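Local coordinates for protein aminotransferase TlmJ (Streptoalloteichus hindustanus, PDB 5UID) that binds pyridoxal 5'-phosphate and probably transfers amino groups as a transaminase of the DegT/DnrJ/EryC1 family, at residues A[197-201]-A[202-206]; A[259-262]-A[263-267]. All coordinates share one frame; numbering follows the deposited sequence.

Interaction 1 (A[197-201]-A[202-206]); sequences LCFRD and PELAE
Asp-201 is the N-cap of helix 202-212, and its contact with Glu-203 belongs to the tight turn that joins strand 195-199 to that helix. OD1 of Asp-201 accepts a bond from N of Glu-203 at 3.1 Å. The donor comes from above the carboxylate plane, not within it. CG of Asp-201 lies opposite the backbone N (chi1 -179°), which carries the carboxylate back over the first turn of the helix. Pro-202 follows directly, and its N has no hydrogen to offer. The backbone O of Asp-201 starts the helical bonding: it accepts from N of Ala-205 at 3.2 Å, with an N-H...O angle of 151°, and takes a weak second bond from N of Leu-204. The carboxylate sits by the helix N terminus, where the dipole is likely to favour its negative charge.

Phe-199, the last residue of the strand, holds the apolar side of the turn. CD1 of Phe-199 lies 3.7 Å from CB of Ala-205. At the other ortho carbon, on the same side of the ring, CD2 of Phe-199 meets CD2 of Leu-204 at 3.7 Å, and these side chains cross at about a right angle. The backbone between Leu-204 and Ala-205 passes over one face of the ring, with O of Leu-204 above its centre. The helix start is thus packed onto the ring as well as capped.

Leu-71 of helix 61-72 touches both Phe-199 and Leu-204. Ala-205 rests on Val-56 of strand 55-58, and Phe-199 on Val-178 of strand 178-182, the two strands that flank 195-199 in the sheet.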
ATOM      1  N   LEU A 197      -6.575   9.993  -5.781  1.00 28.29           N
ATOM      2  CA  LEU A 197      -6.189  11.394  -5.702  1.00 33.67           C
ATOM      3  C   LEU A 197      -6.858  12.172  -6.825  1.00 32.59           C
ATOM      4  O   LEU A 197      -7.019  11.661  -7.936  1.00 31.36           O
ATOM      5  CB  LEU A 197      -4.671  11.552  -5.797  1.00 29.12           C
ATOM      6  CG  LEU A 197      -3.863  11.190  -4.554  1.00 29.13           C
ATOM      7  CD1 LEU A 197      -2.389  11.117  -4.898  1.00 33.98           C
ATOM      8  CD2 LEU A 197      -4.110  12.216  -3.461  1.00 19.00           C
ATOM      9  N   CYS A 198      -7.253  13.408  -6.530  1.00 28.89           N
ATOM     10  CA  CYS A 198      -7.772  14.321  -7.538  1.00 33.01           C
ATOM     11  C   CYS A 198      -7.083  15.666  -7.377  1.00 33.55           C
ATOM     12  O   CYS A 198      -7.100  16.251  -6.290  1.00 27.90           O
ATOM     13  CB  CYS A 198      -9.291  14.485  -7.428  1.00 26.72           C
ATOM     14  SG  CYS A 198     -10.006  15.566  -8.693  1.00 39.50           S
ATOM     15  N   PHE A 199      -6.479  16.150  -8.457  1.00 35.09           N
ATOM     16  CA  PHE A 199      -5.733  17.399  -8.445  1.00 32.38           C
ATOM     17  C   PHE A 199      -6.425  18.425  -9.328  1.00 34.42           C
ATOM     18  O   PHE A 199      -6.862  18.109 -10.439  1.00 47.07           O
ATOM     19  CB  PHE A 199      -4.296  17.190  -8.929  1.00 36.49           C
ATOM     20  CG  PHE A 199      -3.487  16.290  -8.046  1.00 33.53           C
ATOM     21  CD1 PHE A 199      -3.487  14.921  -8.245  1.00 31.34           C
ATOM     22  CD2 PHE A 199      -2.725  16.815  -7.015  1.00 35.28           C
ATOM     23  CE1 PHE A 199      -2.743  14.090  -7.431  1.00 32.00           C
ATOM     24  CE2 PHE A 199      -1.978  15.989  -6.197  1.00 32.32           C
ATOM     25  CZ  PHE A 199      -1.988  14.625  -6.404  1.00 34.91           C
ATOM     26  N   ARG A 200      -6.525  19.655  -8.827  1.00 40.16           N
ATOM     27  CA  ARG A 200      -7.001  20.745  -9.669  1.00 39.90           C
ATOM     28  C   ARG A 200      -5.999  21.046 -10.776  1.00 39.90           C
ATOM     29  O   ARG A 200      -6.385  21.376 -11.903  1.00 41.65           O
ATOM     30  CB  ARG A 200      -7.260  21.985  -8.817  1.00 42.53           C
ATOM     31  CG  ARG A 200      -8.415  22.847  -9.296  1.00 56.54           C
ATOM     32  CD  ARG A 200      -9.390  23.092  -8.158  1.00 65.76           C
ATOM     33  NE  ARG A 200      -9.569  24.510  -7.864  1.00 77.99           N
ATOM     34  CZ  ARG A 200     -10.753  25.109  -7.779  1.00 85.69           C
ATOM     35  NH1 ARG A 200     -11.864  24.407  -7.950  1.00 86.84           N
ATOM     36  NH2 ARG A 200     -10.826  26.406  -7.511  1.00 91.31           N
ATOM     37  N   ASP A 201      -4.708  20.919 -10.474  1.00 39.17           N
ATOM     38  CA  ASP A 201      -3.654  21.159 -11.450  1.00 41.15           C
ATOM     39  C   ASP A 201      -3.296  19.851 -12.142  1.00 45.56           C
ATOM     40  O   ASP A 201      -2.832  18.918 -11.474  1.00 42.99           O
ATOM     41  CB  ASP A 201      -2.426  21.741 -10.767  1.00 48.47           C
ATOM     42  CG  ASP A 201      -1.291  22.028 -11.734  1.00 50.25           C
ATOM     43  OD1 ASP A 201      -1.524  22.044 -12.961  1.00 52.93           O
ATOM     44  OD2 ASP A 201      -0.157  22.239 -11.258  1.00 51.63           O
ATOM     45  N   PRO A 202      -3.488  19.734 -13.459  1.00 51.12           N
ATOM     46  CA  PRO A 202      -3.114  18.484 -14.137  1.00 45.32           C
ATOM     47  C   PRO A 202      -1.623  18.198 -14.101  1.00 41.58           C
ATOM     48  O   PRO A 202      -1.231  17.025 -14.059  1.00 36.60           O
ATOM     49  CB  PRO A 202      -3.615  18.701 -15.573  1.00 44.45           C
ATOM     50  CG  PRO A 202      -3.668  20.183 -15.733  1.00 53.98           C
ATOM     51  CD  PRO A 202      -4.068  20.717 -14.389  1.00 55.29           C
ATOM     52  N   GLU A 203      -0.777  19.231 -14.121  1.00 40.41           N
ATOM     53  CA  GLU A 203       0.662  18.994 -14.041  1.00 41.88           C
ATOM     54  C   GLU A 203       1.054  18.401 -12.694  1.00 41.04           C
ATOM     55  O   GLU A 203       1.991  17.597 -12.622  1.00 34.09           O
ATOM     56  CB  GLU A 203       1.433  20.288 -14.301  1.00 49.04           C
ATOM     57  CG  GLU A 203       1.458  20.713 -15.764  1.00 62.28           C
ATOM     58  CD  GLU A 203       2.336  21.927 -16.007  1.00 74.70           C
ATOM     59  OE1 GLU A 203       2.743  22.576 -15.022  1.00 77.90           O
ATOM     60  OE2 GLU A 203       2.622  22.232 -17.186  1.00 81.50           O
ATOM     61  N   LEU A 204       0.352  18.777 -11.623  1.00 39.06           N
ATOM     62  CA  LEU A 204       0.624  18.172 -10.326  1.00 39.35           C
ATOM     63  C   LEU A 204       0.182  16.715 -10.293  1.00 39.58           C
ATOM     64  O   LEU A 204       0.802  15.896  -9.605  1.00 33.22           O
ATOM     65  CB  LEU A 204      -0.063  18.971  -9.221  1.00 39.29           C
ATOM     66  CG  LEU A 204       0.435  18.692  -7.803  1.00 41.53           C
ATOM     67  CD1 LEU A 204       1.948  18.849  -7.740  1.00 38.99           C
ATOM     68  CD2 LEU A 204      -0.248  19.616  -6.804  1.00 39.41           C
ATOM     69  N   ALA A 205      -0.878  16.374 -11.033  1.00 29.29           N
ATOM     70  CA  ALA A 205      -1.275  14.976 -11.160  1.00 37.42           C
ATOM     71  C   ALA A 205      -0.215  14.168 -11.899  1.00 36.68           C
ATOM     72  O   ALA A 205       0.022  12.998 -11.571  1.00 31.53           O
ATOM     73  CB  ALA A 205      -2.622  14.872 -11.874  1.00 32.65           C
ATOM     74  N   GLU A 206       0.431  14.771 -12.902  1.00 37.58           N
ATOM     75  CA  GLU A 206       1.508  14.080 -13.606  1.00 41.80           C
ATOM     76  C   GLU A 206       2.675  13.790 -12.671  1.00 40.55           C
ATOM     77  O   GLU A 206       3.297  12.725 -12.755  1.00 32.79           O
ATOM     78  CB  GLU A 206       1.975  14.906 -14.807  1.00 43.14           C
ATOM     79  CG  GLU A 206       0.887  15.199 -15.825  1.00 61.53           C
ATOM     80  CD  GLU A 206       1.382  16.046 -16.985  1.00 78.41           C
ATOM     81  OE1 GLU A 206       2.558  15.892 -17.379  1.00 83.03           O
ATOM     82  OE2 GLU A 206       0.596  16.873 -17.497  1.00 82.43           O
TER

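Interaction 2 (A[259-262]-A[263-267]); sequences LRRL and PEFVR. With SO4 (sulfate ion), chain G.
N of Phe-265 bonds to O of Arg-261 at 3.0 Å in the carbonyl plane, and N of Val-266 to O of Leu-262 at 2.9 Å, so helical bonding resumes just past the kink at Pro-263. CB of Arg-261 lies over a face of the Phe-265 ring, 4.0 Å from its centroid, a CH-pi contact. The chain then bends at chi3 (65°) and sets a guanidinium face over CZ of Phe-265. The guanidinium and ring planes are 65° apart, so they do not stack. Water 1 accepts from NE of Arg-261 at 2.8 Å and donates to OE1 of Glu-264. NH1 of Arg-261 forms a salt bridge with Glu-18. With an alanine for Phe-265, Arg-261 would lose the ring against its CB and guanidinium and would probably rely on Glu-18 and water 1. CD1 of Leu-262 meets CG2 of Val-266 at 3.9 Å. Arg-267 grips a sulfate, probably from the crystallisation liquor: NH1 bonds to O1 at 2.6 Å and NH2 to O4 at 2.9 Å. The i to i+4 pairs Arg-261/Phe-265 and Leu-262/Val-266 are those of a helix, here 249-280, kinked at a proline, with Leu-262 buried against helix 35-48 and loops, and Phe-265 against loops.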
ATOM      1  N   LEU A 259     -18.569   1.241  -7.594  1.00 26.20           N
ATOM      2  CA  LEU A 259     -18.992   2.575  -8.009  1.00 28.02           C
ATOM      3  C   LEU A 259     -20.381   2.546  -8.638  1.00 26.05           C
ATOM      4  O   LEU A 259     -21.204   3.432  -8.379  1.00 27.02           O
ATOM      5  CB  LEU A 259     -17.968   3.171  -8.975  1.00 24.15           C
ATOM      6  CG  LEU A 259     -18.227   4.604  -9.444  1.00 29.11           C
ATOM      7  CD1 LEU A 259     -18.437   5.525  -8.251  1.00 27.51           C
ATOM      8  CD2 LEU A 259     -17.080   5.094 -10.309  1.00 33.15           C
ATOM      9  N   ARG A 260     -20.665   1.532  -9.461  1.00 29.05           N
ATOM     10  CA  ARG A 260     -21.997   1.421 -10.051  1.00 35.88           C
ATOM     11  C   ARG A 260     -23.060   1.153  -8.995  1.00 35.05           C
ATOM     12  O   ARG A 260     -24.217   1.555  -9.166  1.00 29.81           O
ATOM     13  CB  ARG A 260     -22.020   0.320 -11.112  1.00 40.06           C
ATOM     14  CG  ARG A 260     -21.354   0.702 -12.420  1.00 45.95           C
ATOM     15  CD  ARG A 260     -21.538  -0.382 -13.471  1.00 57.97           C
ATOM     16  NE  ARG A 260     -20.710  -1.558 -13.209  1.00 65.53           N
ATOM     17  CZ  ARG A 260     -19.494  -1.740 -13.715  1.00 65.20           C
ATOM     18  NH1 ARG A 260     -18.958  -0.824 -14.510  1.00 62.76           N
ATOM     19  NH2 ARG A 260     -18.812  -2.841 -13.426  1.00 63.66           N
ATOM     20  N   ARG A 261     -22.690   0.479  -7.905  1.00 32.22           N
ATOM     21  CA  ARG A 261     -23.607   0.200  -6.808  1.00 34.06           C
ATOM     22  C   ARG A 261     -23.663   1.319  -5.778  1.00 38.21           C
ATOM     23  O   ARG A 261     -24.547   1.296  -4.914  1.00 39.51           O
ATOM     24  CB  ARG A 261     -23.210  -1.105  -6.106  1.00 27.16           C
ATOM     25  CG  ARG A 261     -23.212  -2.335  -7.007  1.00 33.95           C
ATOM     26  CD  ARG A 261     -22.815  -3.584  -6.233  1.00 33.30           C
ATOM     27  NE  ARG A 261     -23.790  -3.916  -5.197  1.00 39.65           N
ATOM     28  CZ  ARG A 261     -23.604  -4.842  -4.261  1.00 36.87           C
ATOM     29  NH1 ARG A 261     -22.471  -5.531  -4.220  1.00 34.95           N
ATOM     30  NH2 ARG A 261     -24.550  -5.074  -3.360  1.00 27.48           N
ATOM     31  N   LEU A 262     -22.749   2.289  -5.856  1.00 34.75           N
ATOM     32  CA  LEU A 262     -22.673   3.341  -4.841  1.00 32.07           C
ATOM     33  C   LEU A 262     -23.984   4.094  -4.649  1.00 29.17           C
ATOM     34  O   LEU A 262     -24.379   4.301  -3.488  1.00 26.95           O
ATOM     35  CB  LEU A 262     -21.525   4.298  -5.179  1.00 31.63           C
ATOM     36  CG  LEU A 262     -21.326   5.490  -4.241  1.00 28.25           C
ATOM     37  CD1 LEU A 262     -21.060   5.015  -2.822  1.00 23.55           C
ATOM     38  CD2 LEU A 262     -20.195   6.387  -4.730  1.00 27.61           C
ATOM     39  N   PRO A 263     -24.692   4.542  -5.698  1.00 30.43           N
ATOM     40  CA  PRO A 263     -25.976   5.224  -5.451  1.00 32.78           C
ATOM     41  C   PRO A 263     -26.952   4.390  -4.639  1.00 30.57           C
ATOM     42  O   PRO A 263     -27.640   4.929  -3.764  1.00 29.43           O
ATOM     43  CB  PRO A 263     -26.502   5.501  -6.866  1.00 34.33           C
ATOM     44  CG  PRO A 263     -25.280   5.583  -7.703  1.00 39.70           C
ATOM     45  CD  PRO A 263     -24.342   4.559  -7.131  1.00 34.30           C
ATOM     46  N   GLU A 264     -27.017   3.081  -4.895  1.00 28.14           N
ATOM     47  CA  GLU A 264     -27.912   2.226  -4.122  1.00 31.04           C
ATOM     48  C   GLU A 264     -27.446   2.094  -2.678  1.00 26.24           C
ATOM     49  O   GLU A 264     -28.279   2.034  -1.765  1.00 26.44           O
ATOM     50  CB  GLU A 264     -28.024   0.852  -4.785  1.00 43.68           C
ATOM     51  CG  GLU A 264     -29.193   0.009  -4.295  1.00 58.49           C
ATOM     52  CD  GLU A 264     -28.856  -0.808  -3.061  1.00 72.94           C
ATOM     53  OE1 GLU A 264     -27.669  -1.156  -2.883  1.00 77.26           O
ATOM     54  OE2 GLU A 264     -29.779  -1.100  -2.271  1.00 77.59           O
ATOM     55  N   PHE A 265     -26.129   2.055  -2.452  1.00 23.17           N
ATOM     56  CA  PHE A 265     -25.604   2.033  -1.089  1.00 26.21           C
ATOM     57  C   PHE A 265     -26.022   3.283  -0.323  1.00 30.94           C
ATOM     58  O   PHE A 265     -26.483   3.201   0.822  1.00 30.54           O
ATOM     59  CB  PHE A 265     -24.077   1.917  -1.106  1.00 25.55           C
ATOM     60  CG  PHE A 265     -23.559   0.606  -1.634  1.00 28.11           C
ATOM     61  CD1 PHE A 265     -24.406  -0.476  -1.812  1.00 30.51           C
ATOM     62  CD2 PHE A 265     -22.216   0.459  -1.941  1.00 28.58           C
ATOM     63  CE1 PHE A 265     -23.924  -1.677  -2.298  1.00 33.94           C
ATOM     64  CE2 PHE A 265     -21.726  -0.740  -2.423  1.00 26.87           C
ATOM     65  CZ  PHE A 265     -22.581  -1.810  -2.600  1.00 32.11           C
ATOM     66  N   VAL A 266     -25.860   4.453  -0.946  1.00 24.97           N
ATOM     67  CA  VAL A 266     -26.167   5.714  -0.275  1.00 26.48           C
ATOM     68  C   VAL A 266     -27.660   5.831  -0.002  1.00 33.03           C
ATOM     69  O   VAL A 266     -28.072   6.280   1.075  1.00 34.20           O
ATOM     70  CB  VAL A 266     -25.648   6.900  -1.108  1.00 25.33           C
ATOM     71  CG1 VAL A 266     -25.996   8.216  -0.434  1.00 29.20           C
ATOM     72  CG2 VAL A 266     -24.146   6.785  -1.310  1.00 37.27           C
ATOM     73  N   ARG A 267     -28.497   5.438  -0.969  1.00 33.10           N
ATOM     74  CA  ARG A 267     -29.940   5.497  -0.756  1.00 39.84           C
ATOM     75  C   ARG A 267     -30.360   4.619   0.416  1.00 34.41           C
ATOM     76  O   ARG A 267     -31.212   5.011   1.221  1.00 23.62           O
ATOM     77  CB  ARG A 267     -30.685   5.085  -2.027  1.00 41.19           C
ATOM     78  CG  ARG A 267     -30.743   6.166  -3.091  1.00 50.59           C
ATOM     79  CD  ARG A 267     -31.754   5.819  -4.171  1.00 56.25           C
ATOM     80  NE  ARG A 267     -31.414   4.581  -4.865  1.00 57.87           N
ATOM     81  CZ  ARG A 267     -30.711   4.525  -5.992  1.00 55.62           C
ATOM     82  NH1 ARG A 267     -30.270   5.641  -6.556  1.00 49.12           N
ATOM     83  NH2 ARG A 267     -30.449   3.352  -6.556  1.00 55.16           N
TER
HETATM   84  S   SO4 G 403     -28.865   3.904  -9.675  0.75 63.35           S
HETATM   85  O1  SO4 G 403     -29.275   5.062  -8.886  0.75 63.44           O
HETATM   86  O2  SO4 G 403     -29.859   3.659 -10.717  0.75 73.36           O
HETATM   87  O3  SO4 G 403     -27.568   4.170 -10.293  0.75 59.69           O
HETATM   88  O4  SO4 G 403     -28.765   2.728  -8.814  0.75 50.43           O
HETATM   89  O   HOH W   1     -26.343  -2.770  -5.170  1.00 33.99           O

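How the interactions relate
Interaction 1 comes first along the chain and is complete before interaction 2 begins. The two neither nest nor cross. Each is made by one unbroken piece of chain, so neither closes a long loop. Residues 197-206 turn the chain from a strand of the mixed sheet into helix 202-212, which packs on strand 55-58 and helix 61-72. The chain then runs through residues 219-231, which are not modelled, and enters helix 249-280. Residues 259-267 lie within that helix, at a bend. The two centres are 26 Å apart, and the nearest atoms are about 12 Å apart, so the two do not meet. Interaction 1 marks a helix start, interaction 2 a helix interior.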